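Local structure of encapsidation protein (Bacillus phage phi29, 5HD9) at residues Phe18-Arg23 with Asp115-Glu120; Ser132-Leu137 with Cys150-Asn155; Gly79-Phe82 with Lys87-Gly90; Arg38-Gly43 with Gln68-His73; Leu2-Gln7 with Ser28-Val33. The protein is the DNA packaging ATPase of the phage, probably using ATP to drive the viral genome into its capsid, and is represented by its N-terminal domain. One frame throughout, in Å; residues are numbered along the deposited sequence.

Contact 1 of 5, residues Phe18-Arg23 with Asp115-Glu120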
# COMPACT_ATOMS: atom_id res chain seq x y z
N PHE A 18 -0.58 1.29 8.71
CA PHE A 18 0.18 2.49 8.39
C PHE A 18 1.63 2.33 8.83
O PHE A 18 1.92 2.25 10.02
CB PHE A 18 -0.44 3.72 9.08
CG PHE A 18 -1.91 3.87 8.85
CD1 PHE A 18 -2.83 3.31 9.72
CD2 PHE A 18 -2.39 4.58 7.76
CE1 PHE A 18 -4.19 3.45 9.52
CE2 PHE A 18 -3.75 4.72 7.55
CZ PHE A 18 -4.65 4.15 8.43
N VAL A 19 2.55 2.29 7.86
CA VAL A 19 3.98 2.23 8.15
C VAL A 19 4.59 3.60 7.86
O VAL A 19 4.58 4.05 6.71
CB VAL A 19 4.69 1.14 7.34
CG1 VAL A 19 6.10 0.93 7.85
CG2 VAL A 19 3.90 -0.16 7.39
N ILE A 20 5.10 4.25 8.89
CA ILE A 20 5.52 5.65 8.78
C ILE A 20 6.94 5.86 9.31
O ILE A 20 7.51 4.99 9.97
CB ILE A 20 4.55 6.58 9.52
CG1 ILE A 20 4.55 6.28 11.03
CG2 ILE A 20 3.14 6.43 8.94
CD1 ILE A 20 3.68 7.22 11.84
N GLY A 21 7.50 7.03 9.01
CA GLY A 21 8.89 7.31 9.31
C GLY A 21 9.80 6.47 8.43
O GLY A 21 11.01 6.43 8.64
N ALA A 22 9.20 5.79 7.46
CA ALA A 22 9.91 4.87 6.59
C ALA A 22 11.01 5.59 5.82
O ALA A 22 10.74 6.42 4.96
CB ALA A 22 8.94 4.21 5.61
N ARG A 23 12.26 5.28 6.14
CA ARG A 23 13.37 5.88 5.43
C ARG A 23 13.71 5.04 4.21
O ARG A 23 13.65 3.81 4.24
CB ARG A 23 14.57 6.06 6.36
CG ARG A 23 14.33 7.18 7.35
CD ARG A 23 15.28 7.15 8.52
NE ARG A 23 16.52 7.87 8.26
CZ ARG A 23 17.72 7.49 8.70
NH1 ARG A 23 17.85 6.39 9.42
NH2 ARG A 23 18.79 8.22 8.41
N ASP A 115 1.07 4.10 -1.26
CA ASP A 115 2.38 4.67 -0.96
C ASP A 115 2.30 6.19 -0.86
O ASP A 115 1.51 6.83 -1.57
CB ASP A 115 3.40 4.25 -2.02
CG ASP A 115 4.83 4.42 -1.55
OD1 ASP A 115 5.05 4.80 -0.38
OD2 ASP A 115 5.75 4.15 -2.34
N GLU A 116 3.12 6.75 0.02
CA GLU A 116 3.17 8.19 0.26
C GLU A 116 1.80 8.78 0.60
O GLU A 116 1.36 9.75 -0.01
CB GLU A 116 3.77 8.90 -0.95
CG GLU A 116 5.12 8.34 -1.37
CD GLU A 116 5.86 9.22 -2.36
OE1 GLU A 116 5.43 10.37 -2.58
OE2 GLU A 116 6.88 8.75 -2.92
N PHE A 117 1.13 8.19 1.59
CA PHE A 117 -0.25 8.55 1.91
C PHE A 117 -0.37 9.83 2.73
O PHE A 117 -1.47 10.36 2.91
CB PHE A 117 -0.93 7.40 2.67
CG PHE A 117 -0.59 7.35 4.14
CD1 PHE A 117 0.57 6.73 4.57
CD2 PHE A 117 -1.44 7.91 5.08
CE1 PHE A 117 0.88 6.67 5.92
CE2 PHE A 117 -1.14 7.85 6.43
CZ PHE A 117 0.03 7.23 6.85
N ILE A 118 0.75 10.33 3.24
CA ILE A 118 0.77 11.60 3.96
C ILE A 118 1.21 12.70 3.00
O ILE A 118 2.26 12.59 2.37
CB ILE A 118 1.71 11.56 5.18
CG1 ILE A 118 1.23 10.53 6.20
CG2 ILE A 118 1.81 12.94 5.83
CD1 ILE A 118 2.21 10.27 7.33
N ARG A 119 0.40 13.75 2.87
CA ARG A 119 0.78 14.88 2.03
C ARG A 119 2.02 15.50 2.66
O ARG A 119 1.94 16.23 3.65
CB ARG A 119 -0.35 15.89 1.90
CG ARG A 119 -1.40 15.51 0.87
CD ARG A 119 -0.84 15.46 -0.55
NE ARG A 119 -0.49 16.77 -1.07
CZ ARG A 119 0.17 16.98 -2.20
NH1 ARG A 119 0.58 15.95 -2.94
NH2 ARG A 119 0.44 18.21 -2.60
N GLU A 120 3.16 15.20 2.04
CA GLU A 120 4.45 15.25 2.73
C GLU A 120 5.32 16.42 2.30
O GLU A 120 5.83 16.40 1.18
CB GLU A 120 5.21 13.93 2.47
CG GLU A 120 6.67 13.90 2.95
CD GLU A 120 7.54 12.89 2.19
OE1 GLU A 120 7.11 12.38 1.14
OE2 GLU A 120 8.66 12.61 2.67

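Contact 2 of 5, residues Ser132-Leu137 with Cys150-Asn155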
# COMPACT_ATOMS: atom_id res chain seq x y z
N SER A 132 -12.96 8.62 3.18
CA SER A 132 -14.15 7.93 2.70
C SER A 132 -13.89 7.30 1.32
O SER A 132 -14.39 6.21 1.03
CB SER A 132 -15.34 8.89 2.62
OG SER A 132 -15.71 9.34 3.91
N ALA A 133 -13.11 7.98 0.49
CA ALA A 133 -12.79 7.47 -0.84
C ALA A 133 -11.97 6.18 -0.75
O ALA A 133 -12.27 5.21 -1.45
CB ALA A 133 -12.04 8.52 -1.65
N LEU A 134 -10.94 6.17 0.09
CA LEU A 134 -10.13 4.96 0.27
C LEU A 134 -11.00 3.86 0.86
O LEU A 134 -10.92 2.71 0.44
CB LEU A 134 -8.93 5.21 1.19
CG LEU A 134 -8.01 4.00 1.36
CD1 LEU A 134 -7.33 3.65 0.05
CD2 LEU A 134 -6.98 4.23 2.45
N LEU A 135 -11.82 4.24 1.83
CA LEU A 135 -12.73 3.31 2.45
C LEU A 135 -13.66 2.69 1.41
O LEU A 135 -13.86 1.48 1.40
CB LEU A 135 -13.52 4.01 3.55
CG LEU A 135 -12.83 4.16 4.90
CD1 LEU A 135 -13.70 4.95 5.87
CD2 LEU A 135 -12.46 2.81 5.51
N ASN A 136 -14.20 3.51 0.52
CA ASN A 136 -15.06 3.00 -0.55
C ASN A 136 -14.30 2.04 -1.46
O ASN A 136 -14.83 1.00 -1.86
CB ASN A 136 -15.64 4.16 -1.38
CG ASN A 136 -16.54 3.67 -2.50
OD1 ASN A 136 -16.12 3.57 -3.65
ND2 ASN A 136 -17.79 3.37 -2.16
N LEU A 137 -13.07 2.40 -1.79
CA LEU A 137 -12.21 1.55 -2.61
C LEU A 137 -12.02 0.19 -1.94
O LEU A 137 -12.14 -0.85 -2.59
CB LEU A 137 -10.86 2.22 -2.85
CG LEU A 137 -9.89 1.60 -3.87
CD1 LEU A 137 -8.92 2.66 -4.35
CD2 LEU A 137 -9.12 0.43 -3.29
N CYS A 150 -5.03 -3.39 3.71
CA CYS A 150 -4.57 -2.17 3.09
C CYS A 150 -3.36 -1.70 3.87
O CYS A 150 -3.40 -1.62 5.10
CB CYS A 150 -5.67 -1.11 3.07
SG CYS A 150 -5.17 0.45 2.32
N ILE A 151 -2.27 -1.42 3.16
CA ILE A 151 -1.03 -0.99 3.79
C ILE A 151 -0.62 0.37 3.24
O ILE A 151 -0.33 0.51 2.05
CB ILE A 151 0.10 -2.01 3.59
CG1 ILE A 151 -0.32 -3.37 4.16
CG2 ILE A 151 1.38 -1.55 4.27
CD1 ILE A 151 0.31 -4.55 3.47
N CYS A 152 -0.62 1.37 4.11
CA CYS A 152 -0.28 2.73 3.73
C CYS A 152 1.14 3.06 4.18
O CYS A 152 1.49 2.82 5.34
CB CYS A 152 -1.28 3.72 4.33
SG CYS A 152 -3.00 3.35 3.89
N LEU A 153 1.95 3.60 3.27
CA LEU A 153 3.35 3.89 3.54
C LEU A 153 3.66 5.38 3.43
O LEU A 153 3.09 6.08 2.59
CB LEU A 153 4.25 3.12 2.57
CG LEU A 153 3.96 1.65 2.30
CD1 LEU A 153 4.80 1.17 1.14
CD2 LEU A 153 4.22 0.80 3.54
N SER A 154 4.57 5.85 4.27
CA SER A 154 5.05 7.23 4.18
C SER A 154 6.42 7.38 4.80
O SER A 154 6.74 6.74 5.80
CB SER A 154 4.07 8.18 4.87
OG SER A 154 4.57 9.51 4.85
N ASN A 155 7.24 8.24 4.20
CA ASN A 155 8.52 8.61 4.77
C ASN A 155 8.32 9.65 5.87
O ASN A 155 9.21 9.90 6.68
CB ASN A 155 9.47 9.16 3.70
CG ASN A 155 9.66 8.20 2.53
OD1 ASN A 155 9.47 8.58 1.38
ND2 ASN A 155 10.03 6.96 2.83

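Contact 3 of 5, residues Gly79-Phe82 with Lys87-Gly90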
# COMPACT_ATOMS: atom_id res chain seq x y z
N GLY A 79 -0.32 0.51 -19.49
CA GLY A 79 -1.09 1.59 -18.91
C GLY A 79 -0.93 1.57 -17.41
O GLY A 79 0.20 1.61 -16.90
N ARG A 80 -2.05 1.50 -16.69
CA ARG A 80 -2.04 1.45 -15.23
C ARG A 80 -2.42 0.07 -14.71
O ARG A 80 -2.99 -0.05 -13.62
CB ARG A 80 -2.99 2.52 -14.67
CG ARG A 80 -2.44 3.94 -14.73
CD ARG A 80 -3.28 4.91 -13.91
NE ARG A 80 -4.57 5.20 -14.53
CZ ARG A 80 -5.72 4.60 -14.23
NH1 ARG A 80 -5.78 3.66 -13.30
NH2 ARG A 80 -6.83 4.96 -14.87
N ARG A 81 -2.11 -0.97 -15.47
CA ARG A 81 -2.42 -2.34 -15.07
C ARG A 81 -1.17 -3.22 -15.06
O ARG A 81 -0.27 -3.07 -15.89
CB ARG A 81 -3.47 -2.95 -16.00
CG ARG A 81 -4.79 -2.20 -15.96
CD ARG A 81 -5.90 -3.00 -16.62
NE ARG A 81 -7.16 -2.25 -16.65
CZ ARG A 81 -7.51 -1.39 -17.60
NH1 ARG A 81 -6.69 -1.14 -18.62
NH2 ARG A 81 -8.67 -0.76 -17.53
N PHE A 82 -1.15 -4.15 -14.11
CA PHE A 82 -0.00 -5.02 -13.88
C PHE A 82 -0.31 -6.44 -14.32
O PHE A 82 -1.36 -6.99 -13.98
CB PHE A 82 0.38 -5.00 -12.40
CG PHE A 82 0.73 -3.63 -11.88
CD1 PHE A 82 1.70 -2.86 -12.49
CD2 PHE A 82 0.07 -3.10 -10.77
CE1 PHE A 82 2.02 -1.60 -12.02
CE2 PHE A 82 0.38 -1.85 -10.29
CZ PHE A 82 1.36 -1.09 -10.91
N LYS A 87 -1.09 -12.76 -17.12
CA LYS A 87 -2.37 -12.68 -16.41
C LYS A 87 -2.49 -11.36 -15.66
O LYS A 87 -1.51 -10.88 -15.09
CB LYS A 87 -2.50 -13.84 -15.43
CG LYS A 87 -2.27 -15.20 -16.06
CD LYS A 87 -2.67 -16.33 -15.12
CE LYS A 87 -1.54 -17.33 -14.92
NZ LYS A 87 -2.03 -18.73 -14.95
N LEU A 88 -3.68 -10.78 -15.66
CA LEU A 88 -3.94 -9.56 -14.91
C LEU A 88 -3.75 -9.84 -13.42
O LEU A 88 -4.46 -10.66 -12.84
CB LEU A 88 -5.35 -9.04 -15.18
CG LEU A 88 -5.73 -7.72 -14.50
CD1 LEU A 88 -4.74 -6.62 -14.84
CD2 LEU A 88 -7.14 -7.31 -14.90
N ALA A 89 -2.79 -9.15 -12.81
CA ALA A 89 -2.43 -9.40 -11.42
C ALA A 89 -2.71 -8.19 -10.52
O ALA A 89 -2.93 -8.34 -9.32
CB ALA A 89 -0.96 -9.78 -11.33
N GLY A 90 -2.69 -6.99 -11.10
CA GLY A 90 -2.92 -5.80 -10.30
C GLY A 90 -3.26 -4.55 -11.08
O GLY A 90 -3.23 -4.54 -12.31

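Contact 4 of 5, residues Arg38-Gly43 with Gln68-His73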
# COMPACT_ATOMS: atom_id res chain seq x y z
N ARG A 38 2.07 -13.15 -3.48
CA ARG A 38 0.72 -13.61 -3.20
C ARG A 38 0.01 -14.00 -4.50
O ARG A 38 -0.76 -14.96 -4.52
CB ARG A 38 -0.10 -12.56 -2.45
CG ARG A 38 0.41 -12.18 -1.06
CD ARG A 38 0.52 -13.37 -0.10
NE ARG A 38 -0.77 -13.98 0.20
CZ ARG A 38 -0.94 -14.95 1.10
NH1 ARG A 38 0.09 -15.43 1.78
NH2 ARG A 38 -2.15 -15.45 1.30
N PHE A 39 0.28 -13.27 -5.57
CA PHE A 39 -0.34 -13.60 -6.85
C PHE A 39 0.23 -14.89 -7.42
O PHE A 39 -0.51 -15.76 -7.87
CB PHE A 39 -0.17 -12.49 -7.89
CG PHE A 39 -0.86 -12.79 -9.19
CD1 PHE A 39 -2.23 -12.60 -9.32
CD2 PHE A 39 -0.16 -13.32 -10.26
CE1 PHE A 39 -2.87 -12.90 -10.50
CE2 PHE A 39 -0.80 -13.62 -11.45
CZ PHE A 39 -2.16 -13.41 -11.56
N ILE A 40 1.55 -15.00 -7.42
CA ILE A 40 2.23 -16.16 -7.96
C ILE A 40 1.82 -17.42 -7.20
O ILE A 40 1.59 -18.47 -7.81
CB ILE A 40 3.76 -15.99 -7.92
CG1 ILE A 40 4.18 -14.90 -8.92
CG2 ILE A 40 4.48 -17.30 -8.25
CD1 ILE A 40 5.65 -14.52 -8.86
N LYS A 41 1.74 -17.32 -5.88
CA LYS A 41 1.37 -18.46 -5.05
C LYS A 41 -0.12 -18.78 -5.11
O LYS A 41 -0.50 -19.94 -5.32
CB LYS A 41 1.76 -18.22 -3.59
CG LYS A 41 3.25 -18.24 -3.31
CD LYS A 41 3.50 -18.11 -1.81
CE LYS A 41 4.98 -17.97 -1.47
NZ LYS A 41 5.87 -18.67 -2.44
N TYR A 42 -0.96 -17.76 -4.93
CA TYR A 42 -2.38 -17.97 -4.66
C TYR A 42 -3.32 -17.23 -5.62
O TYR A 42 -4.54 -17.33 -5.49
CB TYR A 42 -2.70 -17.55 -3.22
CG TYR A 42 -1.81 -18.22 -2.20
CD1 TYR A 42 -1.88 -19.59 -1.97
CD2 TYR A 42 -0.90 -17.48 -1.45
CE1 TYR A 42 -1.07 -20.20 -1.04
CE2 TYR A 42 -0.09 -18.09 -0.51
CZ TYR A 42 -0.18 -19.44 -0.31
OH TYR A 42 0.63 -20.05 0.63
N GLY A 43 -2.76 -16.49 -6.57
CA GLY A 43 -3.57 -15.76 -7.53
C GLY A 43 -4.28 -14.56 -6.93
O GLY A 43 -5.20 -14.00 -7.54
N GLN A 68 14.63 -8.48 -10.39
CA GLN A 68 15.67 -9.46 -10.13
C GLN A 68 15.20 -10.54 -9.16
O GLN A 68 15.83 -11.59 -9.04
CB GLN A 68 16.93 -8.78 -9.59
CG GLN A 68 17.29 -7.45 -10.27
CD GLN A 68 17.35 -7.55 -11.78
OE1 GLN A 68 17.67 -8.59 -12.34
NE2 GLN A 68 17.04 -6.44 -12.46
N GLU A 69 14.10 -10.29 -8.46
CA GLU A 69 13.54 -11.26 -7.52
C GLU A 69 12.70 -12.33 -8.20
O GLU A 69 12.48 -13.41 -7.64
CB GLU A 69 12.67 -10.54 -6.48
CG GLU A 69 13.47 -9.71 -5.48
CD GLU A 69 13.47 -10.27 -4.05
OE1 GLU A 69 12.75 -11.26 -3.78
OE2 GLU A 69 14.18 -9.72 -3.19
N PHE A 70 12.21 -12.02 -9.39
CA PHE A 70 11.32 -12.91 -10.12
C PHE A 70 11.79 -13.07 -11.56
O PHE A 70 11.06 -12.75 -12.50
CB PHE A 70 9.89 -12.37 -10.10
CG PHE A 70 9.37 -12.07 -8.72
CD1 PHE A 70 8.78 -13.06 -7.96
CD2 PHE A 70 9.46 -10.79 -8.20
CE1 PHE A 70 8.30 -12.79 -6.69
CE2 PHE A 70 8.98 -10.51 -6.93
CZ PHE A 70 8.40 -11.51 -6.17
N PRO A 71 13.01 -13.59 -11.75
CA PRO A 71 13.59 -13.67 -13.09
C PRO A 71 12.81 -14.59 -14.03
O PRO A 71 12.79 -14.35 -15.24
CB PRO A 71 15.00 -14.23 -12.83
CG PRO A 71 14.87 -14.98 -11.56
CD PRO A 71 13.89 -14.20 -10.73
N ASP A 72 12.18 -15.63 -13.49
CA ASP A 72 11.47 -16.62 -14.30
C ASP A 72 9.98 -16.32 -14.39
O ASP A 72 9.17 -17.20 -14.71
CB ASP A 72 11.69 -18.02 -13.74
CG ASP A 72 13.16 -18.42 -13.73
OD1 ASP A 72 13.83 -18.23 -14.77
OD2 ASP A 72 13.64 -18.90 -12.68
N HIS A 73 9.61 -15.08 -14.09
CA HIS A 73 8.25 -14.61 -14.26
C HIS A 73 8.28 -13.35 -15.12
O HIS A 73 9.17 -12.52 -14.98
CB HIS A 73 7.58 -14.33 -12.91
CG HIS A 73 7.32 -15.56 -12.10
ND1 HIS A 73 6.19 -16.34 -12.28
CD2 HIS A 73 8.03 -16.15 -11.12
CE1 HIS A 73 6.23 -17.35 -11.44
NE2 HIS A 73 7.33 -17.27 -10.72

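Contact 5 of 5, residues Leu2-Gln7 with Ser28-Val33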
# COMPACT_ATOMS: atom_id res chain seq x y z
N LEU A 2 16.10 -6.21 2.50
CA LEU A 2 17.36 -6.43 3.21
C LEU A 2 17.30 -5.98 4.67
O LEU A 2 17.87 -6.65 5.54
CB LEU A 2 18.50 -5.69 2.50
CG LEU A 2 19.00 -6.35 1.21
CD1 LEU A 2 19.85 -5.38 0.42
CD2 LEU A 2 19.79 -7.61 1.53
N PHE A 3 16.63 -4.87 4.93
CA PHE A 3 16.66 -4.27 6.26
C PHE A 3 15.28 -4.14 6.90
O PHE A 3 15.17 -4.08 8.12
CB PHE A 3 17.34 -2.90 6.20
CG PHE A 3 18.76 -2.96 5.70
CD1 PHE A 3 19.74 -3.61 6.44
CD2 PHE A 3 19.12 -2.39 4.49
CE1 PHE A 3 21.04 -3.68 5.99
CE2 PHE A 3 20.43 -2.46 4.04
CZ PHE A 3 21.39 -3.10 4.79
N TYR A 4 14.23 -4.12 6.08
CA TYR A 4 12.85 -4.10 6.59
C TYR A 4 12.16 -5.44 6.36
O TYR A 4 12.03 -5.89 5.22
CB TYR A 4 12.03 -2.98 5.95
CG TYR A 4 10.57 -3.02 6.37
CD1 TYR A 4 10.19 -2.62 7.65
CD2 TYR A 4 9.59 -3.48 5.51
CE1 TYR A 4 8.86 -2.66 8.04
CE2 TYR A 4 8.26 -3.52 5.89
CZ TYR A 4 7.90 -3.11 7.16
OH TYR A 4 6.58 -3.16 7.55
N ASN A 5 11.71 -6.05 7.45
CA ASN A 5 11.00 -7.33 7.40
C ASN A 5 9.52 -7.11 7.74
O ASN A 5 9.19 -6.83 8.89
CB ASN A 5 11.62 -8.32 8.38
CG ASN A 5 11.01 -9.71 8.27
OD1 ASN A 5 10.05 -9.93 7.53
ND2 ASN A 5 11.58 -10.66 9.01
N PRO A 6 8.63 -7.23 6.74
CA PRO A 6 7.22 -6.93 7.02
C PRO A 6 6.48 -8.06 7.74
O PRO A 6 5.29 -7.92 7.99
CB PRO A 6 6.63 -6.72 5.62
CG PRO A 6 7.43 -7.62 4.76
CD PRO A 6 8.84 -7.60 5.33
N GLN A 7 7.18 -9.15 8.06
CA GLN A 7 6.53 -10.32 8.65
C GLN A 7 5.75 -9.99 9.91
O GLN A 7 4.60 -10.39 10.05
CB GLN A 7 7.56 -11.41 8.96
CG GLN A 7 6.95 -12.67 9.58
CD GLN A 7 7.99 -13.69 9.99
OE1 GLN A 7 8.06 -14.79 9.42
NE2 GLN A 7 8.81 -13.35 10.98
N SER A 28 8.82 0.28 0.71
CA SER A 28 8.16 0.33 -0.59
C SER A 28 8.54 -0.90 -1.42
O SER A 28 7.69 -1.49 -2.09
CB SER A 28 8.55 1.60 -1.34
OG SER A 28 8.04 2.75 -0.68
N TYR A 29 9.81 -1.25 -1.37
CA TYR A 29 10.32 -2.44 -2.05
C TYR A 29 9.60 -3.70 -1.55
O TYR A 29 9.11 -4.49 -2.34
CB TYR A 29 11.82 -2.56 -1.82
CG TYR A 29 12.45 -3.77 -2.48
CD1 TYR A 29 12.47 -5.00 -1.86
CD2 TYR A 29 13.06 -3.65 -3.73
CE1 TYR A 29 13.05 -6.10 -2.46
CE2 TYR A 29 13.64 -4.74 -4.33
CZ TYR A 29 13.64 -5.96 -3.70
OH TYR A 29 14.23 -7.04 -4.31
N ALA A 30 9.57 -3.86 -0.23
CA ALA A 30 8.95 -5.03 0.38
C ALA A 30 7.49 -5.17 -0.04
O ALA A 30 6.99 -6.28 -0.23
CB ALA A 30 9.04 -4.93 1.90
N MSE A 31 6.81 -4.04 -0.20
CA MSE A 31 5.39 -4.04 -0.51
C MSE A 31 5.13 -4.13 -2.01
O MSE A 31 3.98 -4.05 -2.46
CB MSE A 31 4.71 -2.80 0.08
CG MSE A 31 4.59 -2.82 1.61
SE MSE A 31 3.73 -4.44 2.30
CE MSE A 31 5.30 -5.51 2.72
N LYS A 32 6.20 -4.28 -2.79
CA LYS A 32 6.08 -4.72 -4.17
C LYS A 32 6.24 -6.25 -4.19
O LYS A 32 5.46 -6.96 -4.82
CB LYS A 32 7.13 -4.06 -5.08
CG LYS A 32 6.93 -2.56 -5.35
CD LYS A 32 7.97 -2.07 -6.37
CE LYS A 32 7.85 -0.58 -6.72
NZ LYS A 32 6.71 0.14 -6.09
N VAL A 33 7.24 -6.74 -3.47
CA VAL A 33 7.54 -8.17 -3.41
C VAL A 33 6.40 -8.99 -2.82
O VAL A 33 6.08 -10.07 -3.32
CB VAL A 33 8.82 -8.45 -2.56
CG1 VAL A 33 9.02 -9.95 -2.32
CG2 VAL A 33 10.03 -7.86 -3.24

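Contact 1 of 5, residues Phe18-Arg23 with Asp115-Glu120
Phe117 carries this contact: the far end of its ring touches both Phe18 and Ile20, at the edge where the central sheet of an ASCE-type P-loop ATPase fold gives way to its loops. Strand 149-153 runs between strand 16-19 and strand 109-115, so the ring, sent out by the loop after strand 109-115, spans the middle strand. CG of Phe117 is wedged between the backbone N and the carbonyl carbon (chi1 80°), a rotation that swings the ring over toward Phe18. Phe18 CD2 lies 3.7 Å from Phe117 CZ. The two rings, with centroids 5.4 Å apart and planes inclined at 46°, form an oblique pair, and the side chains cross at roughly a right angle. Ile20 comes at Phe117 from the edge: its CG2 branch lies close to the ring plane, 3.8 Å from Phe117 CE1 and as near to CZ. A face of the same ring is covered from within its own loop by Ile118 CG1, 3.5 Å above the plane and displaced toward the rim. All four side chains are buried, and the seam between them is wholly apolar. Phe18 also meets Phe164 edge-to-face, and Cys152 of the intervening strand touches both phenylalanines. Gly21, just beyond, opens a sequence that fits a P-loop (Walker A), and Asp115 hydrogen-bonds Ser28 of that pattern, consistent with a Walker B role. Beside the ring, Ile118 CD1 lies 4.3 Å from Ile20 CG2.

Contact 2 of 5, residues Ser132-Leu137 with Cys150-Asn155
Leu134 and Cys150 both send their side chains out opposite the backbone N (Leu134 chi1 -177°, Cys150 chi1 180°), and this aims a methyl group of the helix and a sulfur of the strand at each other. Cys152 is turned differently, SG beside its own backbone N (chi1 -55°), which tips its sulfur back toward the same methyl. Leu134 CD2 thus rests over a pair of sulfurs, 4.2 Å from Cys150 SG and 4.3 Å from Cys152 SG. Both distances are those of relaxed apolar contact. The two sulfurs, Cys150 SG and Cys152 SG, are 3.9 Å apart, neighbours on one face of the strand and far too distant for a disulfide. Helix 130-141 and strand 149-153 are the second and third elements of a beta-alpha-beta crossover that starts with strand 109-115, and the two parallel strands are adjacent in the central sheet of the P-loop ATPase fold. The helix covers the face of the sheet that carries Cys150 and Cys152. Its backbone here is regular, with Asn136 N bonded to Ser132 O at 2.8 Å. One turn on from Ala133, Leu137 packs on Ile112 of the first strand, and Ile112 touches Cys150 as well. Phe114 of that strand meets Cys152, and Tyr163 of helix 162-167 adds to the cover of Leu134.

Contact 3 of 5, residues Gly79-Phe82 with Lys87-Gly90
Phe82 and Gly90 face each other as an antiparallel hydrogen-bonded pair, but the return strand has one residue too many: Ala89 and Gly90 both sit opposite Phe82, a classic beta bulge. Phe82 N gives a nearly straight bond to Gly90 O (2.8 Å, N-H...O 172°), arriving from well above the carbonyl plane. Phe82 O in turn is gripped twice, by Ala89 N at 2.8 Å and by Gly90 N at 3.2 Å, both donors approaching from the same face of its carbonyl plane. The shorter bond is also the straighter. With no side chain on Gly90, the Phe82 ring can settle against its backbone, CD2 lying 3.6 Å from Gly90 C. Next to the bulge, with CG opposite the backbone N (chi1 -177°) and chi2 at 55°, Leu88 lays CD1 3.5 Å from Phe82 O and 4.1 Å from Arg81 CB, beside the extended arginine chain. Farther out, Tyr62 stacks on the Phe82 ring and Phe46 and Phe63 meet it. Arg80, just before the strand, forms a salt bridge with Glu101 and a hydrogen bond to Ala92 O. The bulge lies in the beta hairpin of strands 81-84 and 87-94; strand 87-94 also pairs, in parallel, with strand 45-50, where Phe46 bonds the Ala89 backbone, while Phe39 of helix 26-42 packs against Lys87 and Ala89.

Contact 4 of 5, residues Arg38-Gly43 with Gln68-His73
Ile40 and His73 approach from opposite directions, the end of the isoleucine lying along one face of the imidazole, with CD1 over its centre. Ile40 CD1 is 3.6 Å from the ring centroid of His73 and only 7° off the ring normal, a CH-pi contact. The CG2 branch of Ile40 lies beyond the rim on the same side, 3.6 Å from His73 CE1. CG1 of Ile40 lies opposite the carbonyl carbon (chi1 -69°), and from there the chain runs on extended to carry CD1 out to the loop. Phe70 meets that same methyl aslant, its CD1 3.6 Å from Ile40 CD1, so one methyl is shared by two rings. The rings are brought together by a type I beta turn from Phe70 to His73, closed by His73 N bonding to Phe70 O at 3.2 Å. His73 ND1 is hydrogen-bonded to Asp85 OD2, which probably limits rotation of the imidazole, and Phe70 is further packed on Ile36 and Asn37. Gly43, with positive phi, ends the helix. The arrangement is a turn in the loop before strand 75-78 docked on the last turns of helix 26-42, which in this P-loop fold follows the presumed Walker A loop.

Contact 5 of 5, residues Leu2-Gln7 with Ser28-Val33
Apolar contacts join the N-terminal residues to the helix: Pro6 meets Met31, and Tyr4 and Pro6 together cover Ala30. Met31, present as selenomethionine, is bent at both chi2 (-54°) and chi3, curling its end back so that CE lies against the proline ring, 3.4 Å from Pro6 CB and 3.6 Å from Pro6 CG. The first of these is tighter than usual for two carbons. The two side chains slide past each other in opposite directions. Ala30 CB takes the edge of the Tyr4 ring, near its plane, at 3.9 Å from CD2, and lies 4.2 Å from Pro6 CG. Hydrogen bonds play no part between the two segments but order each of them. Asn5 OD1 accepts from Gln7 N at 3.0 Å (N-H...O 159°), with the donor well above the amide plane; this capping bond precedes helix 7-11. In the other segment Tyr29 O is shared by Lys32 N and Val33 N, at 3.0 and 3.1 Å. The phenol of Tyr4 has its polar partner farther off in the chain, in Glu186 of strand 183-186. Helix 26-42, which follows the presumed Walker A loop, is thus held between the N-terminal residues and the central sheet: Met31 touches Met9 of helix 7-11 as well as Ile151 and Leu153 of strand 149-153.

How the contacts relate
Contacts 1, 2 and 5 are buried, whereas contacts 3 and 4 lie farther from the chain centre and are partly exposed. Contacts 1 and 2 share the central sheet through the neighbouring strands 16-19 and 149-153, joined where Val19 N meets Cys152 O. Contacts 4 and 5 use different turns of helix 26-42 and are linked by Tyr29 and Glu69. Phe39 of the same helix reaches contact 3. Chemistry follows place: side chains alone meet in contacts 1, 2, 4 and 5, through aromatic, sulfur, CH-pi or proline surfaces, while the hairpin of contact 3 depends on backbone hydrogen bonds. Contacts 1 and 5 both border the presumed Walker A loop.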